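Local coordinates for succinoglycan biosynthesis protein (Bacillus cereus ATCC 14579, PDB 3B55) that binds a calcium ion and, as a member of the erythromycin esterase family, is probably a hydrolase, although its own substrate is not established, at residues A[56-61]-A[93-98]; A[88-93]-A[431-436]; A[211-216]-A[266-271]; A[283-288]-A[325-330]; A[396-401]-A[421-426]. The protein carries 1 engineered substitution. One frame throughout, in Å; residues are numbered along the deposited sequence.

Contacts 1 and 2 lie next to each other, their centres 10 Å apart, because both use helix 88-104 and share Met93; one ties the helix to the loop after strand 51-53, the other to strand 429-433 of the mixed eight-stranded sheet. Contact 3 (helix 213-217 on the end of 250-268) and contact 4 (helix 278-298 on 324-332) touch through Met268 and His283, on helices that follow each other in the chain. Contact 5 lies 21 Å from contact 2 and 20 Å from contact 4, centre to centre. Contacts 3, 4 and 5 follow in series inside the long loop that contact 2 closes, bringing residues 431-436 back to helix 88-104. Contact 4 approaches the calcium site most closely.

Contact 1: A[56-61]-A[93-98]; sequences TNPTAS and MKHRIV
Pro58 and His95 make a CH-pi contact: Pro58 CB sits above one face of the imidazole, 3.9 Å from the ring centroid and 22° off its normal. The offset is toward the rim, where CB comes 3.6 Å from His95 ND1. With CG anti to the backbone N (chi1 179°), His95 carries its ring out beside the loop, and the proline crosses it at about a right angle.

The aliphatic part of Arg96 provides the van der Waals contact. Its CG lies 3.7 Å from Pro58 CA, and its CD is 3.1 Å from Asn57 O. A bend at chi3 (60°) then carries the guanidinium along the loop, so that Arg96 NH2 ends 2.6 Å from Ser61 O, which lies near the plane of the group at its edge. The same NH2 forms a salt bridge with Asp64.

Polar bonds inside the loop give it the shape that Arg96 follows. Residues Asn57 to Ala60 form a type I beta turn, closed by Ala60 N to Asn57 O at 3.3 Å. Within it Asn57 OD1 accepts from Thr59 N (3.0 Å), an Asx turn, and also from Thr59 OG1.

Two further bonds dock this loop on helix 88-104, Thr56 O with Thr92 OG1 and Pro58 O with Lys99 NZ. Thr56 and Met93 both rest against Gln382 of strand 382-386, while Ile97 and Val98 turn to Leu80 of strand 77-82.

Contact 2: A[88-93]-A[431-436]; sequences HEVFTM and VQIQKV
The Glu89 carboxylate is the flat group that meets the strand, with OE1 3.1 Å from Val436 CA; nearer the helix, Glu89 CG lies 3.8 Å from Lys435 O. A bend at chi2 (69°) curls the acid back along the backbone at Val436, where OE1 accepts a hydrogen bond from Ser437 N; the acid thus holds the chain just past the strand.

No hydrogen bond links the two segments, and the rest is van der Waals packing, mostly between apolar side chains. Ile433 is extended beyond CG1 (chi2 176°) and pushes CD1 at the helix surface, 3.7 Å from Glu89 O and 3.9 Å from both Val90 CA and Met93 CB. Met93 and Ile433 run past each other in opposite directions. Two residues earlier on the strand, Val431 CG1 reaches Met93 CG at 4.1 Å. Past the corner that the chain turns at Gln434, Val436 CG1 meets Val90 CG2, also at 4.1 Å.

The axes of segments 88-93 and 431-433 pass 9.8 Å apart at 144°, as a helix layered on a sheet. Strand 429-433 lies between strands 382-386 and 336-344; Val431 touches Phe384 of the former, while Val90 and Val436 touch the latter at Thr341 and Val343.

Contact 3: A[211-216]-A[266-271]; sequences KDMNTF and TTMLAT
Phe216 and Leu269 form the tight part of this contact, with Phe216 CD2 3.5 Å from Leu269 CB. The ring reaches across to the end of helix 250-268 because its CG is anti to the backbone N (chi1 -162°), and it meets Leu269 CB obliquely. Leu269 O does lie in the ring plane, 4.0 Å from Phe216 CD2. Thr266 closes in from one turn earlier: its carbonyl O is 3.7 Å from Phe216 CE2, and its CG2 is 3.9 Å from Phe216 CE1.

The short helix carrying the ring starts at Asp212, its N-cap. Asp212 OD1 accepts from Thr215 N at 3.0 Å, nearly along the C-O axis, and from Thr215 OG1, 47° above the carboxylate plane on the same face. That double grip fixes the first turn, from which Met213 and Phe216 both reach the second segment.

Packing is looser at Met213, which is partly exposed. Leu269 CD1 still touches Met213 CG at 3.8 Å, the two side chains crossing at about a right angle, while at the end of the side chain Met213 SE (a selenomethionine) and CE of the buried Met268 are 4.3 Å apart.

Contact 4: A[283-288]-A[325-330]; sequences HDIAMY and GQHLAE
His327 CB sits almost over the centre of the Tyr288 ring, 3.3 Å from its centroid, a close CH-pi contact. The two rings are tilted at 42°, neither stacked nor edge-to-face. Leu328 comes to the rim of the tyrosine instead: its CG lies in the ring plane, and its CD2 is 3.7 Å from Tyr288 CD1. The imidazole, with CG beside the backbone N (chi1 -54°), reaches over to the other helix and crosses Ile285 at about a right angle, NE2 meeting Ile285 CG1 at 3.6 Å and CD2 meeting Asp284 O at 3.7 Å.

A water adds a polar link at the phenol end. It donates to His327 O at 2.8 Å and has weak bonds to Tyr288 OH (3.3 Å) and Glu330 OE1. In the next shell, Asp284 OD2 accepts from Ala324 N, at the start of the second helix, and bonds to His309 ND1; this side chain lies about 8 Å from the bound calcium ion.

The axes of segments 283-288 and 325-330 approach to 9.0 Å at 46°, helix-helix packing beside the calcium site of His85 and Glu113. On its other sides helix 278-298 packs against helix 250-268 through His283 and Ala286, and Met287 reaches strand 167-172 at the edge of the main sheet.

Contact 5: A[396-401]-A[421-426]; sequences TWLNEQ and ISLGKA
Leu398 and Gly424 are joined by the single direct hydrogen bond between the segments: Gly424 N donates to Leu398 O at 2.7 Å, with an N-H...O angle of 149° and the donor tilted 30° from the carbonyl plane. Lacking a side chain, Gly424 lets the backbones come close, Leu398 CA and Gly424 CA being 4.6 Å apart.

Weaker CA-H...O contacts continue the backbone pairing. Ser422 CA points its hydrogen at Glu400 O (3.5 Å), and Gln401 CA does the same to Ile421 O (3.4 Å).

Among the side chains, Leu398 CD2 packs on Leu423 CB at 3.9 Å, the apolar element of the contact. Gln401 CG lies 3.6 Å from Ser422 OG. On the solvent side, Lys425 is extended beyond CG and crosses Asn399 at about a right angle, laying its CE 3.6 Å from Asn399 O.

Ser422 occupies the N-cap position of helix 423-426, although its hydroxyl makes no capping bond; its carbonyl O accepts from both Lys425 N and Ala426 N, which closes the single turn of this helix.

Helix 392-398 leads into strand 402-405, and strand 418-421 runs into helix 423-426, so this contact closes one end of the antiparallel two-stranded sheet. Tyr371 of helix 371-376 bonds through its hydroxyl to Ile421 O and Leu423 N. Helix 423-426 in turn precedes strand 429-433 of the main sheet.

Contact 1: A[56-61]-A[93-98]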
# COMPACT_ATOMS: atom_id res chain seq x y z
N THR A 56 -6.00 -11.59 17.01
CA THR A 56 -6.01 -10.82 15.77
C THR A 56 -7.17 -9.82 15.89
O THR A 56 -7.49 -9.09 14.96
CB THR A 56 -6.23 -11.71 14.50
OG1 THR A 56 -7.44 -12.46 14.62
CG2 THR A 56 -5.08 -12.67 14.30
N ASN A 57 -7.78 -9.80 17.08
CA ASN A 57 -8.90 -8.90 17.38
C ASN A 57 -8.37 -7.47 17.52
O ASN A 57 -7.49 -7.20 18.35
CB ASN A 57 -9.58 -9.32 18.68
CG ASN A 57 -10.91 -8.62 18.90
OD1 ASN A 57 -11.03 -7.41 18.70
ND2 ASN A 57 -11.92 -9.37 19.33
N PRO A 58 -8.89 -6.53 16.72
CA PRO A 58 -8.45 -5.13 16.78
C PRO A 58 -8.63 -4.41 18.12
O PRO A 58 -7.84 -3.52 18.45
CB PRO A 58 -9.25 -4.47 15.66
CG PRO A 58 -9.44 -5.59 14.67
CD PRO A 58 -9.81 -6.74 15.59
N THR A 59 -9.65 -4.79 18.88
CA THR A 59 -9.93 -4.14 20.16
C THR A 59 -9.22 -4.75 21.35
O THR A 59 -9.35 -4.27 22.47
CB THR A 59 -11.44 -4.13 20.47
OG1 THR A 59 -11.90 -5.47 20.66
CG2 THR A 59 -12.22 -3.48 19.34
N ALA A 60 -8.46 -5.82 21.13
CA ALA A 60 -7.74 -6.46 22.21
C ALA A 60 -6.54 -5.60 22.61
O ALA A 60 -6.07 -4.77 21.82
CB ALA A 60 -7.28 -7.86 21.80
N SER A 61 -6.04 -5.81 23.82
CA SER A 61 -4.89 -5.07 24.33
C SER A 61 -3.74 -5.09 23.31
O SER A 61 -3.56 -6.08 22.60
CB SER A 61 -4.43 -5.71 25.64
OG SER A 61 -3.08 -5.38 25.94
N MSE A 93 -5.13 -7.95 11.83
CA MSE A 93 -3.82 -7.94 12.47
C MSE A 93 -3.06 -6.68 12.03
O MSE A 93 -2.28 -6.12 12.81
CB MSE A 93 -3.02 -9.18 12.08
CG MSE A 93 -1.72 -9.33 12.83
SE MSE A 93 -1.95 -9.42 14.76
CE MSE A 93 -2.41 -11.27 14.94
N LYS A 94 -3.28 -6.25 10.79
CA LYS A 94 -2.60 -5.06 10.29
C LYS A 94 -3.22 -3.83 10.96
O LYS A 94 -2.55 -2.82 11.17
CB LYS A 94 -2.74 -4.97 8.78
CG LYS A 94 -1.73 -5.83 8.03
CD LYS A 94 -1.83 -5.62 6.53
CE LYS A 94 -1.60 -4.16 6.15
NZ LYS A 94 -1.73 -3.97 4.68
N HIS A 95 -4.50 -3.94 11.29
CA HIS A 95 -5.23 -2.88 11.95
C HIS A 95 -4.60 -2.68 13.34
O HIS A 95 -4.32 -1.56 13.76
CB HIS A 95 -6.71 -3.28 12.05
CG HIS A 95 -7.59 -2.27 12.74
ND1 HIS A 95 -8.96 -2.37 12.74
CD2 HIS A 95 -7.29 -1.18 13.48
CE1 HIS A 95 -9.47 -1.39 13.46
NE2 HIS A 95 -8.48 -0.66 13.93
N ARG A 96 -4.37 -3.79 14.03
CA ARG A 96 -3.78 -3.73 15.36
C ARG A 96 -2.40 -3.07 15.36
O ARG A 96 -2.06 -2.32 16.27
CB ARG A 96 -3.64 -5.14 15.94
CG ARG A 96 -4.94 -5.92 16.07
CD ARG A 96 -4.70 -7.13 16.95
NE ARG A 96 -4.25 -6.69 18.27
CZ ARG A 96 -3.29 -7.29 18.97
NH1 ARG A 96 -2.68 -8.36 18.48
NH2 ARG A 96 -2.94 -6.81 20.16
N ILE A 97 -1.61 -3.37 14.33
CA ILE A 97 -0.27 -2.81 14.21
C ILE A 97 -0.32 -1.30 13.98
O ILE A 97 0.43 -0.54 14.59
CB ILE A 97 0.51 -3.49 13.06
CG1 ILE A 97 0.62 -4.99 13.35
CG2 ILE A 97 1.88 -2.86 12.91
CD1 ILE A 97 1.22 -5.80 12.24
N VAL A 98 -1.19 -0.87 13.08
CA VAL A 98 -1.34 0.56 12.82
C VAL A 98 -1.64 1.23 14.15
O VAL A 98 -1.02 2.23 14.50
CB VAL A 98 -2.50 0.83 11.84
CG1 VAL A 98 -2.71 2.33 11.68
CG2 VAL A 98 -2.20 0.19 10.49

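Contact 2: A[88-93]-A[431-436]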
# COMPACT_ATOMS: atom_id res chain seq x y z
N HIS A 88 -9.47 -12.06 6.32
CA HIS A 88 -9.96 -11.32 7.48
C HIS A 88 -8.90 -11.06 8.55
O HIS A 88 -8.70 -9.92 8.97
CB HIS A 88 -11.15 -12.09 8.09
CG HIS A 88 -11.69 -11.48 9.34
ND1 HIS A 88 -11.48 -12.02 10.59
CD2 HIS A 88 -12.46 -10.38 9.54
CE1 HIS A 88 -12.09 -11.29 11.50
NE2 HIS A 88 -12.69 -10.29 10.89
N GLU A 89 -8.24 -12.12 9.00
CA GLU A 89 -7.22 -12.03 10.05
C GLU A 89 -6.04 -11.18 9.62
O GLU A 89 -5.41 -10.52 10.46
CB GLU A 89 -6.72 -13.42 10.45
CG GLU A 89 -7.78 -14.35 11.04
CD GLU A 89 -8.82 -14.82 10.02
OE1 GLU A 89 -8.60 -14.67 8.79
OE2 GLU A 89 -9.86 -15.36 10.45
N VAL A 90 -5.72 -11.20 8.34
CA VAL A 90 -4.60 -10.41 7.86
C VAL A 90 -4.95 -8.94 8.01
O VAL A 90 -4.14 -8.15 8.50
CB VAL A 90 -4.26 -10.72 6.40
CG1 VAL A 90 -3.16 -9.81 5.92
CG2 VAL A 90 -3.83 -12.18 6.27
N PHE A 91 -6.16 -8.57 7.60
CA PHE A 91 -6.60 -7.19 7.72
C PHE A 91 -6.63 -6.74 9.19
O PHE A 91 -6.06 -5.72 9.54
CB PHE A 91 -8.00 -6.98 7.13
CG PHE A 91 -8.04 -6.94 5.63
CD1 PHE A 91 -7.00 -6.35 4.90
CD2 PHE A 91 -9.14 -7.44 4.94
CE1 PHE A 91 -7.06 -6.27 3.51
CE2 PHE A 91 -9.21 -7.37 3.54
CZ PHE A 91 -8.16 -6.78 2.83
N THR A 92 -7.30 -7.51 10.05
CA THR A 92 -7.40 -7.13 11.45
C THR A 92 -6.06 -7.06 12.17
O THR A 92 -5.87 -6.20 13.03
CB THR A 92 -8.34 -8.06 12.25
OG1 THR A 92 -7.82 -9.39 12.24
CG2 THR A 92 -9.76 -8.03 11.67
N MSE A 93 -5.13 -7.95 11.83
CA MSE A 93 -3.82 -7.94 12.47
C MSE A 93 -3.06 -6.68 12.03
O MSE A 93 -2.28 -6.12 12.81
CB MSE A 93 -3.02 -9.18 12.08
CG MSE A 93 -1.72 -9.33 12.83
SE MSE A 93 -1.95 -9.42 14.76
CE MSE A 93 -2.41 -11.27 14.94
N VAL A 431 5.25 -11.36 10.19
CA VAL A 431 4.12 -11.67 11.05
C VAL A 431 3.41 -12.87 10.44
O VAL A 431 2.86 -12.78 9.34
CB VAL A 431 3.15 -10.49 11.15
CG1 VAL A 431 1.91 -10.89 11.91
CG2 VAL A 431 3.85 -9.31 11.82
N GLN A 432 3.43 -14.00 11.14
CA GLN A 432 2.80 -15.22 10.65
C GLN A 432 1.43 -15.45 11.31
O GLN A 432 1.29 -15.32 12.52
CB GLN A 432 3.70 -16.43 10.94
CG GLN A 432 3.13 -17.78 10.50
CD GLN A 432 3.26 -18.02 8.99
OE1 GLN A 432 2.68 -18.96 8.45
NE2 GLN A 432 4.04 -17.18 8.32
N ILE A 433 0.44 -15.77 10.48
CA ILE A 433 -0.91 -16.05 10.95
C ILE A 433 -1.21 -17.44 10.39
O ILE A 433 -1.41 -17.62 9.18
CB ILE A 433 -1.90 -14.99 10.40
CG1 ILE A 433 -1.41 -13.60 10.78
CG2 ILE A 433 -3.30 -15.21 10.99
CD1 ILE A 433 -2.25 -12.49 10.23
N GLN A 434 -1.23 -18.43 11.27
CA GLN A 434 -1.43 -19.82 10.87
C GLN A 434 -2.77 -20.18 10.24
O GLN A 434 -2.83 -21.08 9.41
CB GLN A 434 -1.12 -20.73 12.06
CG GLN A 434 0.22 -20.42 12.73
CD GLN A 434 1.43 -20.75 11.86
OE1 GLN A 434 1.43 -20.50 10.65
NE2 GLN A 434 2.48 -21.30 12.47
N LYS A 435 -3.85 -19.50 10.62
CA LYS A 435 -5.13 -19.80 9.99
C LYS A 435 -5.94 -18.56 9.66
O LYS A 435 -6.25 -17.75 10.53
CB LYS A 435 -5.99 -20.75 10.83
CG LYS A 435 -7.21 -21.24 10.04
CD LYS A 435 -8.25 -22.01 10.85
CE LYS A 435 -7.95 -23.50 10.89
NZ LYS A 435 -7.57 -24.01 9.55
N VAL A 436 -6.28 -18.40 8.39
CA VAL A 436 -7.06 -17.26 7.96
C VAL A 436 -8.41 -17.69 7.41
O VAL A 436 -8.61 -18.86 7.08
CB VAL A 436 -6.34 -16.45 6.86
CG1 VAL A 436 -4.96 -16.01 7.36
CG2 VAL A 436 -6.22 -17.28 5.59

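Contact 3: A[211-216]-A[266-271]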
# COMPACT_ATOMS: atom_id res chain seq x y z
N LYS A 211 -10.99 9.25 -16.07
CA LYS A 211 -11.94 8.64 -15.14
C LYS A 211 -11.64 7.17 -14.88
O LYS A 211 -12.12 6.59 -13.90
CB LYS A 211 -13.39 8.84 -15.61
CG LYS A 211 -13.74 8.47 -17.04
CD LYS A 211 -15.22 8.82 -17.27
CE LYS A 211 -15.61 8.97 -18.74
NZ LYS A 211 -15.68 7.68 -19.47
N ASP A 212 -10.85 6.56 -15.76
CA ASP A 212 -10.43 5.17 -15.62
C ASP A 212 -9.43 4.79 -16.71
O ASP A 212 -9.49 5.32 -17.82
CB ASP A 212 -11.65 4.21 -15.61
CG ASP A 212 -12.45 4.24 -16.90
OD1 ASP A 212 -11.94 3.78 -17.94
OD2 ASP A 212 -13.60 4.72 -16.85
N MSE A 213 -8.51 3.89 -16.37
CA MSE A 213 -7.46 3.46 -17.29
C MSE A 213 -7.93 3.06 -18.68
O MSE A 213 -7.26 3.34 -19.68
CB MSE A 213 -6.67 2.31 -16.68
CG MSE A 213 -6.01 2.65 -15.36
SE MSE A 213 -4.82 1.25 -14.78
CE MSE A 213 -6.15 -0.11 -14.41
N ASN A 214 -9.08 2.39 -18.76
CA ASN A 214 -9.60 1.95 -20.04
C ASN A 214 -9.91 3.09 -20.98
O ASN A 214 -9.64 2.99 -22.17
CB ASN A 214 -10.85 1.09 -19.81
CG ASN A 214 -10.55 -0.15 -18.99
OD1 ASN A 214 -11.46 -0.82 -18.51
ND2 ASN A 214 -9.26 -0.47 -18.85
N THR A 215 -10.45 4.19 -20.46
CA THR A 215 -10.77 5.33 -21.31
C THR A 215 -9.50 5.92 -21.90
O THR A 215 -9.43 6.19 -23.10
CB THR A 215 -11.48 6.44 -20.52
OG1 THR A 215 -12.54 5.88 -19.74
CG2 THR A 215 -12.07 7.46 -21.49
N PHE A 216 -8.48 6.10 -21.07
CA PHE A 216 -7.23 6.68 -21.52
C PHE A 216 -6.39 5.82 -22.46
O PHE A 216 -5.89 6.30 -23.48
CB PHE A 216 -6.36 7.08 -20.33
CG PHE A 216 -5.28 8.06 -20.68
CD1 PHE A 216 -5.52 9.43 -20.57
CD2 PHE A 216 -4.06 7.63 -21.16
CE1 PHE A 216 -4.54 10.35 -20.93
CE2 PHE A 216 -3.07 8.54 -21.54
CZ PHE A 216 -3.32 9.90 -21.42
N THR A 266 -1.26 9.99 -16.66
CA THR A 266 -1.11 10.12 -18.10
C THR A 266 0.17 9.50 -18.65
O THR A 266 0.15 8.84 -19.69
CB THR A 266 -1.16 11.61 -18.55
OG1 THR A 266 -0.11 12.34 -17.90
CG2 THR A 266 -2.50 12.23 -18.18
N THR A 267 1.28 9.71 -17.96
CA THR A 267 2.57 9.17 -18.40
C THR A 267 2.59 7.64 -18.36
O THR A 267 3.04 6.99 -19.31
CB THR A 267 3.72 9.72 -17.54
OG1 THR A 267 3.92 11.11 -17.83
CG2 THR A 267 5.01 8.96 -17.83
N MSE A 268 2.10 7.06 -17.27
CA MSE A 268 2.06 5.62 -17.13
C MSE A 268 1.26 4.95 -18.25
O MSE A 268 1.65 3.89 -18.76
CB MSE A 268 1.44 5.22 -15.79
CG MSE A 268 0.90 3.78 -15.78
SE MSE A 268 0.11 3.19 -14.11
CE MSE A 268 -1.60 4.10 -14.21
N LEU A 269 0.14 5.56 -18.63
CA LEU A 269 -0.71 4.99 -19.66
C LEU A 269 -0.41 5.44 -21.08
O LEU A 269 -1.12 5.06 -22.02
CB LEU A 269 -2.17 5.27 -19.31
CG LEU A 269 -2.63 4.37 -18.17
CD1 LEU A 269 -3.94 4.84 -17.60
CD2 LEU A 269 -2.74 2.94 -18.68
N ALA A 270 0.64 6.24 -21.24
CA ALA A 270 1.06 6.72 -22.54
C ALA A 270 2.28 5.90 -22.97
O ALA A 270 2.96 6.23 -23.93
CB ALA A 270 1.43 8.19 -22.47
N THR A 271 2.54 4.84 -22.22
CA THR A 271 3.66 3.96 -22.50
C THR A 271 3.55 3.31 -23.88
O THR A 271 2.50 2.77 -24.24
CB THR A 271 3.76 2.86 -21.44
OG1 THR A 271 4.09 3.46 -20.19
CG2 THR A 271 4.82 1.84 -21.82

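Contact 4: A[283-288]-A[325-330]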
# COMPACT_ATOMS: atom_id res chain seq x y z
N HIS A 283 4.10 2.36 -12.82
CA HIS A 283 3.05 2.24 -11.82
C HIS A 283 3.63 2.32 -10.42
O HIS A 283 3.22 3.17 -9.63
CB HIS A 283 2.27 0.93 -11.96
CG HIS A 283 1.16 0.78 -10.95
ND1 HIS A 283 0.96 -0.38 -10.24
CD2 HIS A 283 0.22 1.65 -10.54
CE1 HIS A 283 -0.07 -0.21 -9.41
NE2 HIS A 283 -0.53 1.02 -9.57
N ASP A 284 4.59 1.46 -10.10
CA ASP A 284 5.15 1.48 -8.76
C ASP A 284 6.12 2.62 -8.49
O ASP A 284 6.42 2.92 -7.34
CB ASP A 284 5.78 0.13 -8.42
CG ASP A 284 4.79 -0.81 -7.73
OD1 ASP A 284 3.59 -0.75 -8.06
OD2 ASP A 284 5.20 -1.60 -6.85
N ILE A 285 6.63 3.25 -9.54
CA ILE A 285 7.50 4.39 -9.34
C ILE A 285 6.57 5.46 -8.74
O ILE A 285 6.89 6.09 -7.75
CB ILE A 285 8.12 4.88 -10.67
CG1 ILE A 285 9.36 4.05 -10.98
CG2 ILE A 285 8.45 6.37 -10.58
CD1 ILE A 285 10.12 4.49 -12.21
N ALA A 286 5.39 5.61 -9.34
CA ALA A 286 4.40 6.58 -8.87
C ALA A 286 3.95 6.30 -7.43
O ALA A 286 3.89 7.22 -6.62
CB ALA A 286 3.18 6.57 -9.81
N MSE A 287 3.61 5.05 -7.12
CA MSE A 287 3.17 4.70 -5.77
C MSE A 287 4.28 5.05 -4.78
O MSE A 287 4.01 5.53 -3.67
CB MSE A 287 2.84 3.21 -5.65
CG MSE A 287 1.70 2.74 -6.56
SE MSE A 287 0.52 1.43 -5.71
CE MSE A 287 1.67 -0.12 -5.80
N TYR A 288 5.51 4.79 -5.19
CA TYR A 288 6.70 5.07 -4.38
C TYR A 288 6.79 6.56 -4.12
O TYR A 288 6.99 6.99 -2.97
CB TYR A 288 7.96 4.62 -5.14
CG TYR A 288 9.21 5.43 -4.85
CD1 TYR A 288 9.78 5.43 -3.58
CD2 TYR A 288 9.84 6.17 -5.85
CE1 TYR A 288 10.95 6.15 -3.31
CE2 TYR A 288 11.01 6.89 -5.59
CZ TYR A 288 11.56 6.88 -4.32
OH TYR A 288 12.71 7.58 -4.05
N GLY A 325 8.49 -0.94 -3.01
CA GLY A 325 9.35 -1.27 -1.89
C GLY A 325 10.83 -1.21 -2.19
O GLY A 325 11.63 -0.96 -1.28
N GLN A 326 11.23 -1.45 -3.43
CA GLN A 326 12.65 -1.38 -3.77
C GLN A 326 13.11 0.07 -3.86
O GLN A 326 14.23 0.40 -3.48
CB GLN A 326 12.93 -2.09 -5.09
CG GLN A 326 12.77 -3.60 -5.00
CD GLN A 326 12.77 -4.24 -6.36
OE1 GLN A 326 13.79 -4.74 -6.82
NE2 GLN A 326 11.62 -4.20 -7.03
N HIS A 327 12.22 0.94 -4.36
CA HIS A 327 12.54 2.36 -4.50
C HIS A 327 12.61 2.95 -3.10
O HIS A 327 13.48 3.76 -2.82
CB HIS A 327 11.45 3.09 -5.29
CG HIS A 327 11.15 2.48 -6.62
ND1 HIS A 327 12.11 2.29 -7.59
CD2 HIS A 327 9.98 2.07 -7.17
CE1 HIS A 327 11.54 1.79 -8.68
NE2 HIS A 327 10.25 1.65 -8.45
N LEU A 328 11.69 2.54 -2.24
CA LEU A 328 11.67 3.03 -0.87
C LEU A 328 12.93 2.63 -0.10
O LEU A 328 13.58 3.48 0.50
CB LEU A 328 10.43 2.53 -0.14
CG LEU A 328 9.11 3.18 -0.57
CD1 LEU A 328 7.94 2.38 -0.02
CD2 LEU A 328 9.08 4.62 -0.09
N ALA A 329 13.28 1.35 -0.11
CA ALA A 329 14.48 0.89 0.59
C ALA A 329 15.71 1.61 0.03
O ALA A 329 16.59 2.04 0.78
CB ALA A 329 14.65 -0.61 0.42
N GLU A 330 15.74 1.74 -1.29
CA GLU A 330 16.83 2.39 -2.01
C GLU A 330 17.00 3.86 -1.62
O GLU A 330 18.12 4.37 -1.55
CB GLU A 330 16.59 2.24 -3.52
CG GLU A 330 17.55 3.01 -4.42
CD GLU A 330 17.43 2.56 -5.87
OE1 GLU A 330 16.29 2.28 -6.32
OE2 GLU A 330 18.47 2.50 -6.57
O HOH W 1 14.64 5.08 -5.05

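Contact 5: A[396-401]-A[421-426]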
# COMPACT_ATOMS: atom_id res chain seq x y z
N THR A 396 21.09 -18.12 6.99
CA THR A 396 21.48 -18.50 5.63
C THR A 396 20.26 -18.87 4.80
O THR A 396 20.13 -18.47 3.65
CB THR A 396 22.44 -19.71 5.64
OG1 THR A 396 23.57 -19.42 6.47
CG2 THR A 396 22.91 -20.04 4.23
N TRP A 397 19.38 -19.66 5.40
CA TRP A 397 18.16 -20.11 4.75
C TRP A 397 17.26 -18.92 4.38
O TRP A 397 16.62 -18.92 3.34
CB TRP A 397 17.43 -21.07 5.69
CG TRP A 397 16.01 -21.35 5.36
CD1 TRP A 397 15.54 -22.19 4.39
CD2 TRP A 397 14.86 -20.82 6.02
NE1 TRP A 397 14.17 -22.22 4.41
CE2 TRP A 397 13.73 -21.38 5.39
CE3 TRP A 397 14.68 -19.91 7.07
CZ2 TRP A 397 12.42 -21.07 5.80
CZ3 TRP A 397 13.39 -19.60 7.47
CH2 TRP A 397 12.27 -20.17 6.83
N LEU A 398 17.22 -17.91 5.25
CA LEU A 398 16.41 -16.72 5.00
C LEU A 398 16.96 -15.88 3.85
O LEU A 398 16.24 -15.05 3.28
CB LEU A 398 16.32 -15.85 6.26
CG LEU A 398 15.35 -16.26 7.37
CD1 LEU A 398 15.49 -15.32 8.55
CD2 LEU A 398 13.93 -16.25 6.85
N ASN A 399 18.23 -16.07 3.52
CA ASN A 399 18.84 -15.31 2.43
C ASN A 399 18.91 -16.07 1.12
O ASN A 399 19.57 -15.64 0.18
CB ASN A 399 20.23 -14.82 2.84
CG ASN A 399 20.18 -13.49 3.57
OD1 ASN A 399 19.76 -13.42 4.73
ND2 ASN A 399 20.61 -12.43 2.89
N GLU A 400 18.22 -17.20 1.06
CA GLU A 400 18.19 -18.00 -0.14
C GLU A 400 16.78 -17.92 -0.71
O GLU A 400 15.83 -17.64 0.01
CB GLU A 400 18.54 -19.45 0.18
CG GLU A 400 20.00 -19.68 0.47
CD GLU A 400 20.25 -21.06 1.04
OE1 GLU A 400 19.29 -21.86 1.10
OE2 GLU A 400 21.40 -21.35 1.43
N GLN A 401 16.66 -18.16 -2.02
CA GLN A 401 15.36 -18.13 -2.68
C GLN A 401 14.55 -19.40 -2.40
O GLN A 401 15.02 -20.50 -2.66
CB GLN A 401 15.55 -17.97 -4.18
CG GLN A 401 15.97 -16.58 -4.62
CD GLN A 401 14.96 -15.94 -5.54
OE1 GLN A 401 14.28 -14.98 -5.18
NE2 GLN A 401 14.84 -16.49 -6.75
N ILE A 421 11.41 -16.26 -3.45
CA ILE A 421 11.78 -15.03 -2.78
C ILE A 421 12.75 -15.33 -1.66
O ILE A 421 12.78 -16.45 -1.15
CB ILE A 421 10.51 -14.34 -2.17
CG1 ILE A 421 10.85 -12.94 -1.67
CG2 ILE A 421 9.98 -15.16 -0.98
CD1 ILE A 421 9.67 -12.23 -1.04
N SER A 422 13.54 -14.33 -1.29
CA SER A 422 14.50 -14.44 -0.19
C SER A 422 13.82 -13.65 0.93
O SER A 422 13.84 -12.42 0.94
CB SER A 422 15.82 -13.80 -0.56
OG SER A 422 16.35 -14.43 -1.70
N LEU A 423 13.19 -14.37 1.85
CA LEU A 423 12.47 -13.72 2.94
C LEU A 423 13.29 -12.72 3.72
O LEU A 423 12.80 -11.63 4.03
CB LEU A 423 11.88 -14.78 3.88
CG LEU A 423 10.66 -14.30 4.67
CD1 LEU A 423 9.55 -13.90 3.71
CD2 LEU A 423 10.20 -15.42 5.59
N GLY A 424 14.52 -13.09 4.06
CA GLY A 424 15.38 -12.20 4.82
C GLY A 424 15.72 -10.92 4.08
O GLY A 424 16.01 -9.90 4.70
N LYS A 425 15.70 -10.95 2.75
CA LYS A 425 16.02 -9.76 1.97
C LYS A 425 14.77 -8.91 1.71
O LYS A 425 14.85 -7.69 1.65
CB LYS A 425 16.68 -10.14 0.65
CG LYS A 425 17.98 -10.92 0.84
CD LYS A 425 18.72 -11.14 -0.48
CE LYS A 425 19.93 -12.04 -0.25
NZ LYS A 425 20.90 -12.02 -1.39
N ALA A 426 13.63 -9.56 1.56
CA ALA A 426 12.38 -8.86 1.29
C ALA A 426 11.81 -8.13 2.51
O ALA A 426 11.30 -7.02 2.38
CB ALA A 426 11.36 -9.84 0.75